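Local structure of caprin-1 (Homo sapiens, 4WBE) at residues K13-L21 / H82-K90; I46-L55 / I105-Y114. The protein binds mRNA to regulate its transport, translation or stability, and is essential for forming cytoplasmic stress granules. All blocks are in the same frame, centred on the assembly; numbering follows the deposited sequence.

Contact 1 of 2, residues K13-L21 / H82-K90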
loop_
_atom_site.group_PDB
_atom_site.type_symbol
_atom_site.label_atom_id
_atom_site.label_comp_id
_atom_site.label_asym_id
_atom_site.label_seq_id
_atom_site.Cartn_x
_atom_site.Cartn_y
_atom_site.Cartn_z
ATOM N N LYS A 13 3.198 5.722 10.789
ATOM C CA LYS A 13 4.464 4.987 10.706
ATOM C C LYS A 13 4.238 3.578 10.189
ATOM O O LYS A 13 5.076 3.019 9.478
ATOM C CB LYS A 13 5.151 4.942 12.074
ATOM C CG LYS A 13 5.677 6.294 12.557
ATOM C CD LYS A 13 6.861 6.767 11.715
ATOM C CE LYS A 13 7.434 8.087 12.248
ATOM N NZ LYS A 13 8.683 8.471 11.524
ATOM N N ARG A 14 3.107 3.002 10.579
ATOM C CA ARG A 14 2.702 1.696 10.094
ATOM C C ARG A 14 2.440 1.728 8.582
ATOM O O ARG A 14 2.847 0.818 7.854
ATOM C CB ARG A 14 1.453 1.242 10.858
ATOM C CG ARG A 14 0.842 -0.028 10.333
ATOM C CD ARG A 14 0.089 -0.781 11.422
ATOM N NE ARG A 14 0.405 -0.267 12.755
ATOM C CZ ARG A 14 0.841 -1.014 13.764
ATOM N NH1 ARG A 14 1.010 -2.319 13.602
ATOM N NH2 ARG A 14 1.104 -0.456 14.938
ATOM N N LEU A 15 1.769 2.778 8.114
ATOM C CA LEU A 15 1.559 2.974 6.677
ATOM C C LEU A 15 2.887 3.108 5.941
ATOM O O LEU A 15 3.041 2.584 4.840
ATOM C CB LEU A 15 0.711 4.223 6.411
ATOM C CG LEU A 15 -0.758 4.195 6.830
ATOM C CD1 LEU A 15 -1.462 5.478 6.417
ATOM C CD2 LEU A 15 -1.441 2.998 6.200
ATOM N N LYS A 16 3.827 3.831 6.540
ATOM C CA LYS A 16 5.153 4.010 5.946
ATOM C C LYS A 16 5.827 2.654 5.771
ATOM O O LYS A 16 6.426 2.371 4.729
ATOM C CB LYS A 16 6.017 4.934 6.826
ATOM C CG LYS A 16 7.427 5.200 6.273
ATOM C CD LYS A 16 8.223 6.199 7.131
ATOM C CE LYS A 16 8.843 5.563 8.368
ATOM N NZ LYS A 16 10.025 4.706 8.023
ATOM N N THR A 17 5.721 1.823 6.801
ATOM C CA THR A 17 6.289 0.484 6.763
ATOM C C THR A 17 5.630 -0.362 5.686
ATOM O O THR A 17 6.314 -1.109 4.977
ATOM C CB THR A 17 6.181 -0.204 8.140
ATOM O OG1 THR A 17 6.823 0.614 9.121
ATOM C CG2 THR A 17 6.845 -1.573 8.121
ATOM N N VAL A 18 4.308 -0.238 5.551
ATOM C CA VAL A 18 3.598 -0.943 4.492
ATOM C C VAL A 18 4.126 -0.538 3.113
ATOM O O VAL A 18 4.364 -1.386 2.261
ATOM C CB VAL A 18 2.067 -0.676 4.530
ATOM C CG1 VAL A 18 1.406 -1.270 3.301
ATOM C CG2 VAL A 18 1.436 -1.267 5.784
ATOM N N LEU A 19 4.289 0.764 2.896
ATOM C CA LEU A 19 4.791 1.275 1.617
ATOM C C LEU A 19 6.199 0.755 1.305
ATOM O O LEU A 19 6.488 0.348 0.180
ATOM C CB LEU A 19 4.805 2.809 1.641
ATOM C CG LEU A 19 3.655 3.641 1.049
ATOM C CD1 LEU A 19 2.458 2.827 0.556
ATOM C CD2 LEU A 19 3.228 4.762 1.998
ATOM N N GLU A 20 7.069 0.790 2.307
ATOM C CA GLU A 20 8.417 0.226 2.201
ATOM C C GLU A 20 8.372 -1.250 1.824
ATOM O O GLU A 20 9.086 -1.701 0.923
ATOM C CB GLU A 20 9.152 0.398 3.534
ATOM C CG GLU A 20 9.482 1.838 3.889
ATOM C CD GLU A 20 9.729 2.027 5.377
ATOM O OE1 GLU A 20 9.672 1.035 6.137
ATOM O OE2 GLU A 20 10.017 3.163 5.789
ATOM N N LEU A 21 7.531 -1.996 2.530
ATOM C CA LEU A 21 7.373 -3.419 2.270
ATOM C C LEU A 21 6.903 -3.697 0.841
ATOM O O LEU A 21 7.414 -4.599 0.177
ATOM C CB LEU A 21 6.380 -4.020 3.264
ATOM C CG LEU A 21 6.040 -5.484 2.980
ATOM C CD1 LEU A 21 7.279 -6.353 3.134
ATOM C CD2 LEU A 21 4.938 -5.945 3.921
ATOM N N HIS A 82 -3.462 -9.820 6.648
ATOM C CA HIS A 82 -2.111 -10.352 6.482
ATOM C C HIS A 82 -1.052 -9.279 6.751
ATOM O O HIS A 82 -0.073 -9.524 7.452
ATOM C CB HIS A 82 -1.922 -10.883 5.064
ATOM C CG HIS A 82 -2.668 -12.148 4.786
ATOM N ND1 HIS A 82 -2.606 -13.248 5.618
ATOM C CD2 HIS A 82 -3.494 -12.492 3.770
ATOM C CE1 HIS A 82 -3.363 -14.210 5.123
ATOM N NE2 HIS A 82 -3.910 -13.780 4.004
ATOM N N LEU A 83 -1.255 -8.094 6.182
ATOM C CA LEU A 83 -0.334 -6.986 6.381
ATOM C C LEU A 83 -0.270 -6.573 7.844
ATOM O O LEU A 83 0.812 -6.363 8.395
ATOM C CB LEU A 83 -0.763 -5.788 5.533
ATOM C CG LEU A 83 -0.408 -5.873 4.051
ATOM C CD1 LEU A 83 -1.002 -4.698 3.298
ATOM C CD2 LEU A 83 1.100 -5.923 3.875
ATOM N N TRP A 84 -1.436 -6.442 8.466
ATOM C CA TRP A 84 -1.506 -6.034 9.866
ATOM C C TRP A 84 -0.824 -7.052 10.776
ATOM O O TRP A 84 -0.067 -6.685 11.684
ATOM C CB TRP A 84 -2.957 -5.817 10.308
ATOM C CG TRP A 84 -3.048 -5.170 11.653
ATOM C CD1 TRP A 84 -3.001 -3.827 11.924
ATOM C CD2 TRP A 84 -3.181 -5.827 12.914
ATOM N NE1 TRP A 84 -3.102 -3.614 13.276
ATOM C CE2 TRP A 84 -3.212 -4.827 13.907
ATOM C CE3 TRP A 84 -3.285 -7.164 13.303
ATOM C CZ2 TRP A 84 -3.341 -5.124 15.263
ATOM C CZ3 TRP A 84 -3.411 -7.457 14.646
ATOM C CH2 TRP A 84 -3.437 -6.443 15.611
ATOM N N ASP A 85 -1.114 -8.328 10.540
ATOM C CA ASP A 85 -0.500 -9.404 11.308
ATOM C C ASP A 85 1.027 -9.415 11.171
ATOM O O ASP A 85 1.737 -9.688 12.140
ATOM C CB ASP A 85 -1.062 -10.760 10.879
ATOM C CG ASP A 85 -2.477 -10.998 11.384
ATOM O OD1 ASP A 85 -2.901 -10.270 12.294
ATOM O OD2 ASP A 85 -3.155 -11.919 10.873
ATOM N N LEU A 86 1.532 -9.143 9.971
ATOM C CA LEU A 86 2.982 -9.077 9.779
ATOM C C LEU A 86 3.606 -7.945 10.594
ATOM O O LEU A 86 4.616 -8.141 11.273
ATOM C CB LEU A 86 3.370 -8.949 8.304
ATOM C CG LEU A 86 4.900 -8.900 8.166
ATOM C CD1 LEU A 86 5.417 -9.943 7.220
ATOM C CD2 LEU A 86 5.362 -7.515 7.737
ATOM N N LEU A 87 3.005 -6.761 10.514
ATOM C CA LEU A 87 3.486 -5.595 11.251
ATOM C C LEU A 87 3.524 -5.854 12.759
ATOM O O LEU A 87 4.408 -5.357 13.459
ATOM C CB LEU A 87 2.624 -4.376 10.927
ATOM C CG LEU A 87 2.704 -4.005 9.447
ATOM C CD1 LEU A 87 1.600 -3.057 9.050
ATOM C CD2 LEU A 87 4.052 -3.386 9.150
ATOM N N GLU A 88 2.552 -6.620 13.248
ATOM C CA GLU A 88 2.464 -6.952 14.667
ATOM C C GLU A 88 3.343 -8.148 14.998
ATOM O O GLU A 88 3.583 -8.443 16.170
ATOM C CB GLU A 88 1.016 -7.250 15.057
ATOM C CG GLU A 88 0.094 -6.047 14.952
ATOM C CD GLU A 88 0.378 -5.018 16.032
ATOM O OE1 GLU A 88 0.587 -5.422 17.195
ATOM O OE2 GLU A 88 0.410 -3.811 15.716
ATOM N N GLY A 89 3.831 -8.826 13.960
ATOM C CA GLY A 89 4.674 -9.991 14.147
ATOM C C GLY A 89 3.960 -11.063 14.947
ATOM O O GLY A 89 4.520 -11.638 15.880
ATOM N N LYS A 90 2.717 -11.346 14.572
ATOM C CA LYS A 90 1.897 -12.271 15.346
ATOM C C LYS A 90 2.388 -13.708 15.308
ATOM O O LYS A 90 2.892 -14.176 14.284
ATOM C CB LYS A 90 0.442 -12.239 14.865
ATOM C CG LYS A 90 -0.236 -10.886 14.938
ATOM C CD LYS A 90 -0.452 -10.510 16.393
ATOM C CE LYS A 90 -1.759 -9.767 16.599
ATOM N NZ LYS A 90 -2.937 -10.696 16.565
#

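Contact 2 of 2, residues I46-L55 / I105-Y114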
loop_
_atom_site.group_PDB
_atom_site.type_symbol
_atom_site.label_atom_id
_atom_site.label_comp_id
_atom_site.label_asym_id
_atom_site.label_seq_id
_atom_site.Cartn_x
_atom_site.Cartn_y
_atom_site.Cartn_z
ATOM N N ILE A 46 21.927 -12.101 2.814
ATOM C CA ILE A 46 20.828 -11.409 3.470
ATOM C C ILE A 46 19.631 -12.356 3.585
ATOM O O ILE A 46 18.970 -12.406 4.623
ATOM C CB ILE A 46 20.470 -10.088 2.768
ATOM C CG1 ILE A 46 21.707 -9.189 2.719
ATOM C CG2 ILE A 46 19.333 -9.375 3.503
ATOM C CD1 ILE A 46 21.583 -8.009 1.783
ATOM N N LEU A 47 19.358 -13.100 2.512
ATOM C CA LEU A 47 18.266 -14.073 2.492
ATOM C C LEU A 47 18.746 -15.442 2.024
ATOM O O LEU A 47 19.640 -15.538 1.190
ATOM C CB LEU A 47 17.156 -13.606 1.544
ATOM C CG LEU A 47 16.363 -12.358 1.902
ATOM C CD1 LEU A 47 15.236 -12.139 0.905
ATOM C CD2 LEU A 47 15.807 -12.473 3.307
ATOM N N SER A 48 18.161 -16.500 2.578
ATOM C CA SER A 48 18.317 -17.830 2.012
ATOM C C SER A 48 17.270 -17.960 0.918
ATOM O O SER A 48 16.342 -17.151 0.850
ATOM C CB SER A 48 18.085 -18.905 3.077
ATOM O OG SER A 48 16.730 -18.933 3.482
ATOM N N GLU A 49 17.413 -18.969 0.066
ATOM C CA GLU A 49 16.428 -19.215 -0.980
ATOM C C GLU A 49 15.085 -19.569 -0.346
ATOM O O GLU A 49 14.025 -19.237 -0.874
ATOM C CB GLU A 49 16.905 -20.337 -1.908
ATOM C CG GLU A 49 15.928 -20.721 -3.016
ATOM C CD GLU A 49 15.646 -19.599 -4.002
ATOM O OE1 GLU A 49 16.605 -19.013 -4.547
ATOM O OE2 GLU A 49 14.456 -19.320 -4.254
ATOM N N GLU A 50 15.155 -20.238 0.797
ATOM C CA GLU A 50 13.979 -20.658 1.543
ATOM C C GLU A 50 13.200 -19.450 2.060
ATOM O O GLU A 50 11.972 -19.399 1.961
ATOM C CB GLU A 50 14.391 -21.565 2.705
ATOM C CG GLU A 50 15.265 -22.759 2.298
ATOM C CD GLU A 50 16.733 -22.396 2.094
ATOM O OE1 GLU A 50 17.483 -22.324 3.090
ATOM O OE2 GLU A 50 17.134 -22.181 0.931
ATOM N N GLU A 51 13.914 -18.487 2.633
ATOM C CA GLU A 51 13.279 -17.275 3.122
ATOM C C GLU A 51 12.711 -16.466 1.968
ATOM O O GLU A 51 11.655 -15.851 2.088
ATOM C CB GLU A 51 14.268 -16.442 3.930
ATOM C CG GLU A 51 14.652 -17.085 5.244
ATOM C CD GLU A 51 15.835 -16.404 5.882
ATOM O OE1 GLU A 51 16.634 -15.787 5.146
ATOM O OE2 GLU A 51 15.956 -16.465 7.123
ATOM N N LEU A 52 13.417 -16.482 0.846
ATOM C CA LEU A 52 12.974 -15.780 -0.348
ATOM C C LEU A 52 11.647 -16.352 -0.850
ATOM O O LEU A 52 10.749 -15.607 -1.254
ATOM C CB LEU A 52 14.052 -15.884 -1.430
ATOM C CG LEU A 52 13.963 -14.977 -2.653
ATOM C CD1 LEU A 52 13.850 -13.526 -2.224
ATOM C CD2 LEU A 52 15.191 -15.165 -3.540
ATOM N N SER A 53 11.518 -17.675 -0.804
ATOM C CA SER A 53 10.279 -18.332 -1.208
ATOM C C SER A 53 9.131 -17.997 -0.261
ATOM O O SER A 53 7.980 -17.903 -0.687
ATOM C CB SER A 53 10.471 -19.845 -1.328
ATOM O OG SER A 53 11.385 -20.320 -0.355
ATOM N N LEU A 54 9.443 -17.852 1.023
ATOM C CA LEU A 54 8.453 -17.434 2.008
ATOM C C LEU A 54 7.892 -16.051 1.684
ATOM O O LEU A 54 6.696 -15.810 1.829
ATOM C CB LEU A 54 9.057 -17.438 3.414
ATOM C CG LEU A 54 9.351 -18.796 4.057
ATOM C CD1 LEU A 54 10.035 -18.610 5.403
ATOM C CD2 LEU A 54 8.085 -19.606 4.220
ATOM N N LEU A 55 8.765 -15.146 1.250
ATOM C CA LEU A 55 8.356 -13.805 0.849
ATOM C C LEU A 55 7.533 -13.825 -0.443
ATOM O O LEU A 55 6.621 -13.017 -0.619
ATOM C CB LEU A 55 9.580 -12.895 0.702
ATOM C CG LEU A 55 10.357 -12.626 1.996
ATOM C CD1 LEU A 55 11.510 -11.662 1.757
ATOM C CD2 LEU A 55 9.427 -12.099 3.086
ATOM N N ILE A 105 12.316 -11.719 8.978
ATOM C CA ILE A 105 12.897 -11.705 7.639
ATOM C C ILE A 105 12.869 -10.315 7.008
ATOM O O ILE A 105 13.882 -9.842 6.492
ATOM C CB ILE A 105 12.192 -12.714 6.703
ATOM C CG1 ILE A 105 12.414 -14.144 7.201
ATOM C CG2 ILE A 105 12.716 -12.589 5.288
ATOM C CD1 ILE A 105 11.601 -15.203 6.447
ATOM N N VAL A 106 11.703 -9.676 7.039
ATOM C CA VAL A 106 11.535 -8.337 6.475
ATOM C C VAL A 106 12.466 -7.330 7.150
ATOM O O VAL A 106 13.089 -6.496 6.486
ATOM C CB VAL A 106 10.065 -7.853 6.585
ATOM C CG1 VAL A 106 9.961 -6.380 6.226
ATOM C CG2 VAL A 106 9.166 -8.672 5.669
ATOM N N GLU A 107 12.555 -7.410 8.473
ATOM C CA GLU A 107 13.461 -6.539 9.218
ATOM C C GLU A 107 14.913 -6.684 8.756
ATOM O O GLU A 107 15.622 -5.688 8.599
ATOM C CB GLU A 107 13.376 -6.819 10.718
ATOM C CG GLU A 107 12.123 -6.278 11.394
ATOM C CD GLU A 107 11.992 -6.781 12.815
ATOM O OE1 GLU A 107 12.313 -7.963 13.053
ATOM O OE2 GLU A 107 11.588 -5.997 13.693
ATOM N N ARG A 108 15.357 -7.917 8.543
ATOM C CA ARG A 108 16.729 -8.133 8.093
ATOM C C ARG A 108 16.955 -7.547 6.701
ATOM O O ARG A 108 18.024 -6.995 6.420
ATOM C CB ARG A 108 17.141 -9.612 8.144
ATOM C CG ARG A 108 17.469 -10.118 9.547
ATOM C CD ARG A 108 18.166 -11.476 9.510
ATOM N NE ARG A 108 17.317 -12.546 9.000
ATOM C CZ ARG A 108 17.476 -13.098 7.802
ATOM N NH1 ARG A 108 18.452 -12.690 7.003
ATOM N NH2 ARG A 108 16.665 -14.061 7.404
ATOM N N VAL A 109 15.952 -7.668 5.833
ATOM C CA VAL A 109 16.026 -7.069 4.501
ATOM C C VAL A 109 16.094 -5.539 4.579
ATOM O O VAL A 109 16.986 -4.925 3.983
ATOM C CB VAL A 109 14.838 -7.494 3.614
ATOM C CG1 VAL A 109 14.882 -6.760 2.283
ATOM C CG2 VAL A 109 14.864 -8.991 3.375
ATOM N N PHE A 110 15.168 -4.936 5.326
ATOM C CA PHE A 110 15.179 -3.496 5.569
ATOM C C PHE A 110 16.531 -3.027 6.104
ATOM O O PHE A 110 17.101 -2.045 5.624
ATOM C CB PHE A 110 14.119 -3.124 6.616
ATOM C CG PHE A 110 12.708 -3.070 6.089
ATOM C CD1 PHE A 110 12.453 -3.114 4.728
ATOM C CD2 PHE A 110 11.635 -2.960 6.966
ATOM C CE1 PHE A 110 11.142 -3.050 4.241
ATOM C CE2 PHE A 110 10.321 -2.893 6.488
ATOM C CZ PHE A 110 10.078 -2.937 5.125
ATOM N N GLN A 111 17.029 -3.737 7.109
ATOM C CA GLN A 111 18.201 -3.300 7.858
ATOM C C GLN A 111 19.519 -3.608 7.146
ATOM O O GLN A 111 20.580 -3.154 7.559
ATOM C CB GLN A 111 18.154 -3.858 9.288
ATOM C CG GLN A 111 17.026 -3.216 10.122
ATOM C CD GLN A 111 16.797 -3.887 11.467
ATOM O OE1 GLN A 111 17.686 -4.534 12.014
ATOM N NE2 GLN A 111 15.589 -3.746 11.999
ATOM N N SER A 112 19.450 -4.382 6.072
ATOM C CA SER A 112 20.639 -4.684 5.290
ATOM C C SER A 112 21.102 -3.436 4.551
ATOM O O SER A 112 22.263 -3.327 4.158
ATOM C CB SER A 112 20.322 -5.777 4.275
ATOM O OG SER A 112 19.621 -5.232 3.177
ATOM N N ASN A 113 20.162 -2.513 4.357
ATOM C CA ASN A 113 20.367 -1.284 3.593
ATOM C C ASN A 113 20.665 -1.480 2.108
ATOM O O ASN A 113 21.126 -0.558 1.437
ATOM C CB ASN A 113 21.377 -0.362 4.273
ATOM C CG ASN A 113 20.934 0.031 5.662
ATOM O OD1 ASN A 113 19.729 0.181 5.929
ATOM N ND2 ASN A 113 21.891 0.202 6.555
ATOM N N TYR A 114 20.403 -2.684 1.606
ATOM C CA TYR A 114 20.542 -2.965 0.178
ATOM C C TYR A 114 19.710 -1.976 -0.632
ATOM O O TYR A 114 20.164 -1.437 -1.646
ATOM C CB TYR A 114 20.091 -4.398 -0.133
ATOM C CG TYR A 114 20.079 -4.732 -1.610
ATOM C CD1 TYR A 114 21.246 -5.123 -2.258
ATOM C CD2 TYR A 114 18.906 -4.677 -2.349
ATOM C CE1 TYR A 114 21.251 -5.429 -3.607
ATOM C CE2 TYR A 114 18.897 -4.984 -3.706
ATOM C CZ TYR A 114 20.075 -5.364 -4.327
ATOM O OH TYR A 114 20.072 -5.668 -5.670
#

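Contact 1 of 2, residues K13-L21 / H82-K90
Leu87 reaches into helix 13-21 between Arg14, Thr17 and Val18, dividing its two methyls among them. CD1 meets the aliphatic part of Arg14, at 3.4 Å from its CG, and also touches CG2 of Val18. The Leu87 and Thr17 side chains slide past each other in opposite directions, and CD2 presses on Thr17 CG2 at 3.5 Å, a tight carbon pair. Thr17 can offer that methyl because its hydroxyl is turned back into its own helix, where OG1 donates to Lys13 O. One turn before Leu87 on helix 77-88, Leu83 sends CD1 at about a right angle to Val18 CG1 and CD2 to Leu21 CD2 (3.8 Å), which also touches Leu86.

Beyond the apolar row, Arg14 leaves its helix with CG turned opposite the backbone N (chi1 173°), and a kink further out brings NH1 to Glu88 OE2 at 2.7 Å. The hydrogen bond within this salt bridge is far from straight (131°): the oxygen is tilted from the guanidinium plane and met on its anti side. NE of the same guanidinium pairs more strongly with Glu11 of the second subunit. Helices 2-27 and 77-88, whose segments run at 106° to each other, thus form a steeply crossed helix pair beside the subunit interface of the mainly helical caprin-1 dimerization domain.

Contact 2 of 2, residues I46-L55 / I105-Y114
Glu51 pairs with Arg108, joining the start of helix 49-62, closed by a capping box, to the C-terminal part of helix 99-111. In the box, Glu51 N donates to Ser48 OG, while Ser48 N returns a bond to Glu51 OE1 at 3.1 Å.

The charged and polar contacts converge on the Arg108 guanidinium. NH2 lies 2.8 Å from Glu51 OE1, which is near the guanidinium plane, and the carboxylate is turned 30° from that plane. Ser48 N and Arg108 NH2 approach OE1 from opposite faces of the carboxylate, so one oxygen serves both the cap and the salt bridge. A turn about the CG-CD bond of Arg108 (chi3 -66°) carries NH1 toward the backbone oxygen of Ile46, a modelled bond too short to be certain. A glutamine in place of Glu51 would probably leave Arg108 without its counter-charge and weaken the tie to the helix start.

The apolar contacts centre on Ile105. Its CG2 meets both Leu47 CD2 (3.7 Å) and Leu55 CD1 (3.8 Å), while CD1 packs on Glu51 CG and Leu54 CD1. Leu47 CD2 also crosses to Val109 CG2 at 3.6 Å. Val109 also packs on Val24 of helix 2-27.

At the end of the contact, Ile46 CD1 rests 3.6 Å from Ser112 CB, whose OG accepts from Tyr114 N in an ST turn.

How the contacts relate
From the N terminus, helix 2-27 supplies residues 13-21, and contact 1 closes a long loop when helix 77-88 returns to them. Residues 46-55 lie within that loop, but their partner, 105-114 of helix 99-111, comes after it; contact 2 thus closes a second loop of about 50 residues that overlaps the first, and the two contacts cross. Their centres are about 15 Å apart, yet they touch directly: Phe110 CZ packs 3.8 Å from Glu20 CB, and Val106 lies against Leu21. Helix 99-111 therefore bridges helices 2-27 and 49-62, while Leu86 on Phe58 links helix 77-88 to helix 49-62. Both contacts reach the second subunit, contact 1 more extensively, through Leu15 on its counterpart, contact 2 through Phe110 on Leu72 of that subunit.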